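Local structure of concanavalin A-like lectin protein kinase family protein (Theobroma cacao, 6CTH) at residues Leu109-Arg115 and Asp247-Gly251; Cys136-Ile142 and Ala194-Asp199; Trp234-Gly238 and Leu296-Pro301. The protein probably acts as a protein kinase, transferring phosphate from ATP to protein substrates. All blocks are in the same frame, centred on the assembly; numbering follows the deposited sequence.

Overall arrangement
All three contacts lie in the helical part of the kinase chain, and none touches another. The centre of interaction 2 lies about 11 Å from the chain centre, the nearest of the three. It joins the catalytic loop, with its magnesium ligand, to the start of helix 196-212. Interaction 1, mostly buried, lies on the opposite side of that centre. Its R115 bonds to the far end of the same helix, and its helix 112-132 leads into strand 136-138 of interaction 2. Interaction 3 is a surface contact near the C-terminus. Interaction 1 rests on a salt bridge, interaction 2 on a carboxylate holding backbone amides, and interaction 3 on an indole hydrogen bond and packing against a proline-containing loop.

Interaction 1: Leu109-Arg115 and Asp247-Gly251; sequences LLTWEVR and DRKLG
R115 and D247 form a salt bridge across this contact. R115 points NH1 and NH2 end-on at a single carboxylate oxygen. R115 NH1 lies 2.8 Å from D247 OD2, which accepts with its anti lone pair, the one away from OD1. R115 NH2 reaches D247 OD2 at 3.0 Å, but from above the carboxylate plane. The guanidinium and carboxylate planes are 73° apart, while OD2 stays near the guanidinium plane.

L250 supplies the apolar part. L250 CD1 sits over the centre of one guanidinium face, 4.0 Å from R115 CZ. The same methyl also meets the edge of the W112 indole. The other methyl, L250 CD2, packs 3.6 Å from L110 O. At the more exposed end, L109 CD1 lies 3.8 Å from K249 CB.

Both charged groups have a second hold. The R115 side chain leaves with CG beside the backbone N (chi1 -71°) and runs extended to NE. R115 NE then donates to L110 O at 2.7 Å. NH2 donates to the same oxygen, which lies in the guanidinium plane, so the group is fixed in rotation. K249 N meets D247 OD1 from above the carboxylate plane at 3.0 Å. This makes an Asx turn at the start of the short 3-10 segment 248-250. T111 is the N-cap of helix 112-132, and its OG1 accepts from V114 N.

The contact ties the N-terminal end of helix 112-132, helix E of the kinase C-lobe, to the loop before helix 256-269. R115 NH1 also donates to I210 O, near the C-terminal end of helix 196-212 (helix F), and the backbone of D247 bonds to A211. W112 NE1 is bonded to Q258 of helix 256-269, and its ring packs on L259 and L262. L110 turns the other way, onto helix 99-103.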
loop_
_atom_site.group_PDB
_atom_site.type_symbol
_atom_site.label_atom_id
_atom_site.label_comp_id
_atom_site.label_asym_id
_atom_site.label_seq_id
_atom_site.Cartn_x
_atom_site.Cartn_y
_atom_site.Cartn_z
ATOM N N LEU A 109 -16.881 6.931 3.848
ATOM C CA LEU A 109 -17.319 5.820 3.024
ATOM C C LEU A 109 -16.794 6.119 1.649
ATOM O O LEU A 109 -17.202 7.110 1.041
ATOM C CB LEU A 109 -18.849 5.708 2.955
ATOM C CG LEU A 109 -19.411 4.616 2.031
ATOM C CD1 LEU A 109 -18.845 3.244 2.398
ATOM C CD2 LEU A 109 -20.931 4.580 2.041
ATOM N N LEU A 110 -15.896 5.271 1.166
ATOM C CA LEU A 110 -15.381 5.408 -0.192
ATOM C C LEU A 110 -16.380 4.822 -1.168
ATOM O O LEU A 110 -16.731 3.655 -1.049
ATOM C CB LEU A 110 -14.002 4.735 -0.331
ATOM C CG LEU A 110 -12.860 5.455 0.435
ATOM C CD1 LEU A 110 -11.519 4.815 0.146
ATOM C CD2 LEU A 110 -12.744 6.931 0.131
ATOM N N THR A 111 -16.831 5.619 -2.134
ATOM C CA THR A 111 -17.741 5.134 -3.183
ATOM C C THR A 111 -17.054 4.050 -4.021
ATOM O O THR A 111 -15.805 3.947 -4.045
ATOM C CB THR A 111 -18.187 6.226 -4.177
ATOM O OG1 THR A 111 -17.056 6.698 -4.933
ATOM C CG2 THR A 111 -18.869 7.433 -3.473
ATOM N N TRP A 112 -17.872 3.258 -4.707
ATOM C CA TRP A 112 -17.373 2.255 -5.619
ATOM C C TRP A 112 -16.454 2.899 -6.668
ATOM O O TRP A 112 -15.376 2.361 -6.946
ATOM C CB TRP A 112 -18.471 1.455 -6.318
ATOM C CG TRP A 112 -17.826 0.541 -7.257
ATOM C CD1 TRP A 112 -17.705 0.706 -8.597
ATOM C CD2 TRP A 112 -17.082 -0.625 -6.914
ATOM N NE1 TRP A 112 -16.949 -0.305 -9.119
ATOM C CE2 TRP A 112 -16.534 -1.123 -8.096
ATOM C CE3 TRP A 112 -16.798 -1.275 -5.718
ATOM C CZ2 TRP A 112 -15.764 -2.288 -8.127
ATOM C CZ3 TRP A 112 -16.020 -2.443 -5.746
ATOM C CH2 TRP A 112 -15.500 -2.913 -6.952
ATOM N N GLU A 113 -16.892 4.007 -7.267
ATOM C CA GLU A 113 -16.126 4.642 -8.332
ATOM C C GLU A 113 -14.720 5.081 -7.825
ATOM O O GLU A 113 -13.705 4.874 -8.502
ATOM C CB GLU A 113 -16.907 5.824 -8.947
ATOM N N VAL A 114 -14.667 5.635 -6.629
ATOM C CA VAL A 114 -13.390 6.011 -6.030
ATOM C C VAL A 114 -12.516 4.783 -5.740
ATOM O O VAL A 114 -11.334 4.808 -6.042
ATOM C CB VAL A 114 -13.589 6.907 -4.797
ATOM C CG1 VAL A 114 -12.302 7.027 -3.989
ATOM C CG2 VAL A 114 -14.104 8.283 -5.215
ATOM N N ARG A 115 -13.097 3.701 -5.238
ATOM C CA ARG A 115 -12.314 2.504 -4.946
ATOM C C ARG A 115 -11.658 1.867 -6.175
ATOM O O ARG A 115 -10.504 1.464 -6.128
ATOM C CB ARG A 115 -13.193 1.457 -4.265
ATOM C CG ARG A 115 -13.590 1.803 -2.845
ATOM C CD ARG A 115 -14.516 0.750 -2.264
ATOM N NE ARG A 115 -15.337 1.292 -1.191
ATOM C CZ ARG A 115 -15.603 0.657 -0.056
ATOM N NH1 ARG A 115 -15.113 -0.552 0.163
ATOM N NH2 ARG A 115 -16.360 1.236 0.860
ATOM N N ASP A 247 -18.252 -4.789 -0.090
ATOM C CA ASP A 247 -18.396 -4.072 1.167
ATOM C C ASP A 247 -19.887 -3.815 1.455
ATOM O O ASP A 247 -20.579 -3.175 0.645
ATOM C CB ASP A 247 -17.625 -2.745 1.079
ATOM C CG ASP A 247 -17.477 -2.052 2.413
ATOM O OD1 ASP A 247 -18.316 -2.281 3.357
ATOM O OD2 ASP A 247 -16.504 -1.268 2.538
ATOM N N ARG A 248 -20.362 -4.343 2.586
ATOM C CA ARG A 248 -21.749 -4.185 3.031
ATOM C C ARG A 248 -22.168 -2.705 3.036
ATOM O O ARG A 248 -23.289 -2.397 2.638
ATOM C CB ARG A 248 -21.975 -4.865 4.415
ATOM N N LYS A 249 -21.248 -1.826 3.385
ATOM C CA LYS A 249 -21.523 -0.404 3.498
ATOM C C LYS A 249 -21.928 0.270 2.198
ATOM O O LYS A 249 -22.490 1.352 2.204
ATOM C CB LYS A 249 -20.356 0.303 4.170
ATOM C CG LYS A 249 -20.335 0.082 5.670
ATOM C CD LYS A 249 -18.926 0.035 6.212
ATOM C CE LYS A 249 -18.916 0.291 7.707
ATOM N NZ LYS A 249 -19.938 -0.514 8.428
ATOM N N LEU A 250 -21.586 -0.347 1.084
ATOM C CA LEU A 250 -21.941 0.192 -0.214
ATOM C C LEU A 250 -23.398 -0.029 -0.580
ATOM O O LEU A 250 -23.888 0.631 -1.495
ATOM C CB LEU A 250 -21.052 -0.414 -1.296
ATOM C CG LEU A 250 -19.608 0.103 -1.261
ATOM C CD1 LEU A 250 -18.716 -0.820 -2.066
ATOM C CD2 LEU A 250 -19.514 1.515 -1.795
ATOM N N GLY A 251 -24.079 -0.943 0.114
ATOM C CA GLY A 251 -25.405 -1.394 -0.294
ATOM C C GLY A 251 -25.341 -1.830 -1.745
ATOM O O GLY A 251 -24.439 -2.574 -2.130
#

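Interaction 2: Cys136-Ile142 and Ala194-Asp199; sequences CVLHRDI and ASKESD. With MG (magnesium ion), chain C.
D199 grips the backbone of H139 and R140 with both carboxylate oxygens. D199 OD2 accepts from H139 N at 2.8 Å. D199 OD1 accepts from R140 N at 3.0 Å. Each oxygen uses its syn lone pair, and both bonds are fairly straight. Water 1 adds a bridge, donating to D199 OD1 and accepting from I142 N, and H130 NE2 bonds to OD2. Within the loop, D141 N donates to H139 ND1 at 2.9 Å, in the imidazole plane. H139 NE2 bonds to G158 O, and its ring meets F160 of the DFG stretch. S195 and S198 form a capping box at the start of helix 196-212.

Among the apolar contacts, I142 CD1 touches D199 CG at 3.9 Å. The I142 CG1 branch lies beside the backbone N (chi1 -66°), which carries CD1 there. Others follow the strand toward the helix start. L138 CD2 lies against the S195-K196 backbone, and L138 CD1 is 4.2 Å from A194 CB. C136 SG lies 3.6 Å from K196 CE, while the K196 amine pairs with E131. R140 CG and CD run past A194 CB.

D141 OD2 binds magnesium at 2.0 Å, together with four waters and D159.

H139 to D141 form the HRD motif of the kinase catalytic loop. D199 matches the aspartate at the start of helix F in protein kinases, by its place in the DVYSFG sequence. This is consistent with a second-shell D199 that helps set the loop from which D141 reaches the magnesium.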
loop_
_atom_site.group_PDB
_atom_site.type_symbol
_atom_site.label_atom_id
_atom_site.label_comp_id
_atom_site.label_asym_id
_atom_site.label_seq_id
_atom_site.Cartn_x
_atom_site.Cartn_y
_atom_site.Cartn_z
ATOM N N CYS A 136 14.468 -1.952 -11.867
ATOM C CA CYS A 136 13.227 -2.428 -11.244
ATOM C C CYS A 136 13.353 -2.124 -9.734
ATOM O O CYS A 136 14.428 -2.284 -9.157
ATOM C CB CYS A 136 13.075 -3.913 -11.481
ATOM S SG CYS A 136 11.731 -4.700 -10.545
ATOM N N VAL A 137 12.250 -1.677 -9.135
ATOM C CA VAL A 137 12.147 -1.464 -7.697
ATOM C C VAL A 137 11.094 -2.444 -7.195
ATOM O O VAL A 137 9.967 -2.456 -7.672
ATOM C CB VAL A 137 11.729 -0.048 -7.371
ATOM C CG1 VAL A 137 11.455 0.138 -5.888
ATOM C CG2 VAL A 137 12.837 0.896 -7.798
ATOM N N LEU A 138 11.482 -3.255 -6.227
ATOM C CA LEU A 138 10.532 -4.150 -5.570
ATOM C C LEU A 138 10.207 -3.468 -4.279
ATOM O O LEU A 138 11.111 -3.094 -3.543
ATOM C CB LEU A 138 11.167 -5.507 -5.293
ATOM C CG LEU A 138 11.637 -6.254 -6.520
ATOM C CD1 LEU A 138 12.215 -7.597 -6.106
ATOM C CD2 LEU A 138 10.499 -6.464 -7.479
ATOM N N HIS A 139 8.930 -3.217 -4.049
ATOM C CA HIS A 139 8.477 -2.428 -2.903
ATOM C C HIS A 139 8.574 -3.196 -1.573
ATOM O O HIS A 139 9.096 -2.664 -0.552
ATOM C CB HIS A 139 7.035 -1.983 -3.165
ATOM C CG HIS A 139 6.491 -1.067 -2.125
ATOM N ND1 HIS A 139 6.094 -1.509 -0.854
ATOM C CD2 HIS A 139 6.333 0.279 -2.129
ATOM C CE1 HIS A 139 5.680 -0.461 -0.154
ATOM N NE2 HIS A 139 5.838 0.638 -0.895
ATOM N N ARG A 140 8.006 -4.392 -1.571
ATOM C CA ARG A 140 8.089 -5.312 -0.446
ATOM C C ARG A 140 7.181 -5.029 0.740
ATOM O O ARG A 140 7.179 -5.784 1.703
ATOM C CB ARG A 140 9.540 -5.497 -0.014
ATOM C CG ARG A 140 10.382 -6.160 -1.088
ATOM C CD ARG A 140 11.820 -6.331 -0.659
ATOM N NE ARG A 140 11.958 -7.340 0.380
ATOM C CZ ARG A 140 12.695 -7.190 1.472
ATOM N NH1 ARG A 140 13.364 -6.069 1.676
ATOM N NH2 ARG A 140 12.762 -8.164 2.363
ATOM N N ASP A 141 6.393 -3.966 0.666
ATOM C CA ASP A 141 5.441 -3.694 1.747
ATOM C C ASP A 141 4.180 -3.009 1.289
ATOM O O ASP A 141 3.691 -2.045 1.905
ATOM C CB ASP A 141 6.119 -2.948 2.866
ATOM C CG ASP A 141 5.403 -3.106 4.222
ATOM O OD1 ASP A 141 4.578 -4.022 4.383
ATOM O OD2 ASP A 141 5.751 -2.316 5.119
ATOM N N ILE A 142 3.642 -3.499 0.199
ATOM C CA ILE A 142 2.405 -2.990 -0.286
ATOM C C ILE A 142 1.272 -3.366 0.683
ATOM O O ILE A 142 1.066 -4.551 0.907
ATOM C CB ILE A 142 2.154 -3.493 -1.697
ATOM C CG1 ILE A 142 3.214 -2.902 -2.654
ATOM C CG2 ILE A 142 0.755 -3.165 -2.146
ATOM C CD1 ILE A 142 3.322 -3.686 -3.961
ATOM N N ALA A 194 12.184 -12.218 -2.773
ATOM C CA ALA A 194 11.263 -11.157 -3.216
ATOM C C ALA A 194 11.341 -11.011 -4.738
ATOM O O ALA A 194 12.384 -11.185 -5.310
ATOM C CB ALA A 194 11.583 -9.841 -2.571
ATOM N N SER A 195 10.219 -10.708 -5.358
ATOM C CA SER A 195 10.138 -10.601 -6.828
ATOM C C SER A 195 9.006 -9.701 -7.218
ATOM O O SER A 195 8.194 -9.307 -6.392
ATOM C CB SER A 195 9.890 -11.984 -7.415
ATOM O OG SER A 195 8.653 -12.508 -6.910
ATOM N N LYS A 196 8.904 -9.424 -8.520
ATOM C CA LYS A 196 7.736 -8.701 -9.011
ATOM C C LYS A 196 6.447 -9.443 -8.605
ATOM O O LYS A 196 5.487 -8.827 -8.198
ATOM C CB LYS A 196 7.776 -8.563 -10.545
ATOM C CG LYS A 196 8.910 -7.649 -11.030
ATOM C CD LYS A 196 9.002 -7.627 -12.569
ATOM C CE LYS A 196 10.285 -6.901 -12.977
ATOM N NZ LYS A 196 10.496 -7.061 -14.468
ATOM N N GLU A 197 6.499 -10.757 -8.683
ATOM C CA GLU A 197 5.340 -11.622 -8.372
ATOM C C GLU A 197 4.949 -11.564 -6.867
ATOM O O GLU A 197 3.760 -11.665 -6.526
ATOM C CB GLU A 197 5.616 -13.064 -8.799
ATOM C CG GLU A 197 5.670 -13.319 -10.307
ATOM C CD GLU A 197 6.912 -12.753 -10.942
ATOM O OE1 GLU A 197 7.956 -12.671 -10.259
ATOM O OE2 GLU A 197 6.863 -12.283 -12.114
ATOM N N SER A 198 5.915 -11.431 -5.972
ATOM C CA SER A 198 5.583 -11.213 -4.563
ATOM C C SER A 198 4.906 -9.837 -4.307
ATOM O O SER A 198 3.987 -9.759 -3.519
ATOM C CB SER A 198 6.757 -11.520 -3.599
ATOM O OG SER A 198 7.786 -10.552 -3.675
ATOM N N ASP A 199 5.327 -8.815 -5.044
ATOM C CA ASP A 199 4.682 -7.515 -4.984
ATOM C C ASP A 199 3.249 -7.622 -5.532
ATOM O O ASP A 199 2.331 -7.033 -4.985
ATOM C CB ASP A 199 5.461 -6.483 -5.801
ATOM C CG ASP A 199 6.469 -5.710 -4.973
ATOM O OD1 ASP A 199 6.549 -5.927 -3.751
ATOM O OD2 ASP A 199 7.184 -4.874 -5.559
HETATM MG MG MG C . 6.967 -0.915 5.855
HETATM O O HOH W 1 4.699 -5.917 -1.273
HETATM O O HOH W 2 5.489 -0.278 7.079
HETATM O O HOH W 3 7.634 -2.375 7.183
HETATM O O HOH W 4 8.532 0.375 6.722
HETATM O O HOH W 5 8.509 -1.318 4.477
#

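Interaction 3: Trp234-Gly238 and Leu296-Pro301; sequences WESYG and LPGSMP
W234 NE1 donates to P297 O at 2.9 Å. The bond is nearly straight, 176° at the hydrogen, and the oxygen lies in the indole plane. A second, weak bond runs from Y237 OH to L296 O at 3.4 Å. P297 O also meets the edge of the Y237 ring at CE2, so this one carbonyl sits between the two aromatic side chains. G238 CA lies 3.4 Å from G298 O in a CA-H...O contact.

Packing covers one face of the indole. M300 has CG anti to the backbone N (chi1 -176°), which lays CB and CG along the ring. Its CB makes a CH-pi contact over the five-membered ring. M300 CG lies 3.7 Å from W234 CE3, and SD forms an oblique Met-aromatic contact with the six-membered ring. P301 CD rests over the same face near CZ2. L296 CB packs on Y237 CE2 at 3.8 Å.

H271 meets W234 edge-to-face, and L267 of helix 256-269 touches W234, Y237 and L296. Segment 296-301 has no regular secondary structure. It is anchored to helix 229-238 by the nearly straight W234 bond, the weak Y237 bond and aromatic packing, with no salt bridge between the two segments.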
loop_
_atom_site.group_PDB
_atom_site.type_symbol
_atom_site.label_atom_id
_atom_site.label_comp_id
_atom_site.label_asym_id
_atom_site.label_seq_id
_atom_site.Cartn_x
_atom_site.Cartn_y
_atom_site.Cartn_z
ATOM N N TRP A 234 -11.925 -16.588 -2.265
ATOM C CA TRP A 234 -11.781 -17.643 -3.258
ATOM C C TRP A 234 -12.987 -18.627 -3.155
ATOM O O TRP A 234 -13.574 -19.001 -4.178
ATOM C CB TRP A 234 -10.420 -18.359 -3.131
ATOM C CG TRP A 234 -9.930 -18.807 -4.430
ATOM C CD1 TRP A 234 -10.615 -19.591 -5.340
ATOM C CD2 TRP A 234 -8.654 -18.549 -5.020
ATOM N NE1 TRP A 234 -9.852 -19.771 -6.472
ATOM C CE2 TRP A 234 -8.652 -19.147 -6.306
ATOM C CE3 TRP A 234 -7.524 -17.864 -4.611
ATOM C CZ2 TRP A 234 -7.535 -19.093 -7.179
ATOM C CZ3 TRP A 234 -6.416 -17.772 -5.517
ATOM C CH2 TRP A 234 -6.441 -18.393 -6.762
ATOM N N GLU A 235 -13.374 -18.969 -1.934
ATOM C CA GLU A 235 -14.508 -19.852 -1.729
ATOM C C GLU A 235 -15.767 -19.186 -2.267
ATOM O O GLU A 235 -16.578 -19.828 -2.906
ATOM C CB GLU A 235 -14.663 -20.193 -0.247
ATOM C CG GLU A 235 -15.649 -21.307 0.055
ATOM C CD GLU A 235 -16.014 -21.372 1.528
ATOM O OE1 GLU A 235 -16.823 -20.541 1.984
ATOM O OE2 GLU A 235 -15.489 -22.255 2.225
ATOM N N SER A 236 -15.925 -17.893 -2.029
ATOM C CA SER A 236 -17.104 -17.194 -2.522
ATOM C C SER A 236 -17.166 -17.192 -4.042
ATOM O O SER A 236 -18.228 -17.354 -4.621
ATOM C CB SER A 236 -17.160 -15.765 -2.004
ATOM O OG SER A 236 -17.370 -15.736 -0.614
ATOM N N TYR A 237 -16.021 -16.990 -4.682
ATOM C CA TYR A 237 -15.950 -16.990 -6.138
ATOM C C TYR A 237 -16.311 -18.351 -6.724
ATOM O O TYR A 237 -17.025 -18.433 -7.706
ATOM C CB TYR A 237 -14.565 -16.551 -6.620
ATOM C CG TYR A 237 -14.235 -16.977 -8.028
ATOM C CD1 TYR A 237 -14.762 -16.314 -9.117
ATOM C CD2 TYR A 237 -13.391 -18.041 -8.261
ATOM C CE1 TYR A 237 -14.460 -16.710 -10.401
ATOM C CE2 TYR A 237 -13.080 -18.440 -9.539
ATOM C CZ TYR A 237 -13.618 -17.772 -10.606
ATOM O OH TYR A 237 -13.304 -18.182 -11.879
ATOM N N GLY A 238 -15.818 -19.412 -6.107
ATOM C CA GLY A 238 -16.098 -20.761 -6.575
ATOM C C GLY A 238 -17.547 -21.197 -6.379
ATOM O O GLY A 238 -17.980 -22.107 -7.055
ATOM N N LEU A 296 -9.676 -18.878 -13.573
ATOM C CA LEU A 296 -9.271 -19.284 -12.222
ATOM C C LEU A 296 -9.963 -20.582 -11.870
ATOM O O LEU A 296 -11.098 -20.739 -12.238
ATOM C CB LEU A 296 -9.687 -18.216 -11.253
ATOM C CG LEU A 296 -8.927 -16.907 -11.455
ATOM C CD1 LEU A 296 -9.463 -15.913 -10.461
ATOM C CD2 LEU A 296 -7.421 -17.088 -11.245
ATOM N N PRO A 297 -9.276 -21.502 -11.170
ATOM C CA PRO A 297 -10.009 -22.612 -10.582
ATOM C C PRO A 297 -10.971 -22.122 -9.499
ATOM O O PRO A 297 -10.719 -21.104 -8.838
ATOM C CB PRO A 297 -8.887 -23.468 -9.985
ATOM C CG PRO A 297 -7.858 -22.448 -9.607
ATOM C CD PRO A 297 -7.843 -21.627 -10.869
ATOM N N GLY A 298 -12.063 -22.864 -9.305
ATOM C CA GLY A 298 -13.041 -22.528 -8.281
ATOM C C GLY A 298 -12.549 -22.755 -6.867
ATOM O O GLY A 298 -13.004 -22.093 -5.954
ATOM N N SER A 299 -11.602 -23.664 -6.672
ATOM C CA SER A 299 -10.975 -23.841 -5.354
ATOM C C SER A 299 -9.572 -23.259 -5.311
ATOM O O SER A 299 -8.797 -23.458 -6.259
ATOM C CB SER A 299 -10.888 -25.319 -4.989
ATOM O OG SER A 299 -12.185 -25.817 -4.813
ATOM N N MET A 300 -9.220 -22.666 -4.170
ATOM C CA MET A 300 -7.875 -22.147 -3.978
ATOM C C MET A 300 -6.881 -23.303 -3.891
ATOM O O MET A 300 -7.072 -24.207 -3.060
ATOM C CB MET A 300 -7.792 -21.343 -2.678
ATOM C CG MET A 300 -6.429 -20.702 -2.473
ATOM S SD MET A 300 -6.380 -19.512 -1.104
ATOM C CE MET A 300 -5.613 -20.514 0.167
ATOM N N PRO A 301 -5.814 -23.277 -4.709
ATOM C CA PRO A 301 -4.855 -24.398 -4.645
ATOM C C PRO A 301 -4.120 -24.576 -3.310
ATOM O O PRO A 301 -3.677 -23.595 -2.716
ATOM C CB PRO A 301 -3.834 -24.078 -5.748
ATOM C CG PRO A 301 -4.461 -23.025 -6.598
ATOM C CD PRO A 301 -5.479 -22.303 -5.766
#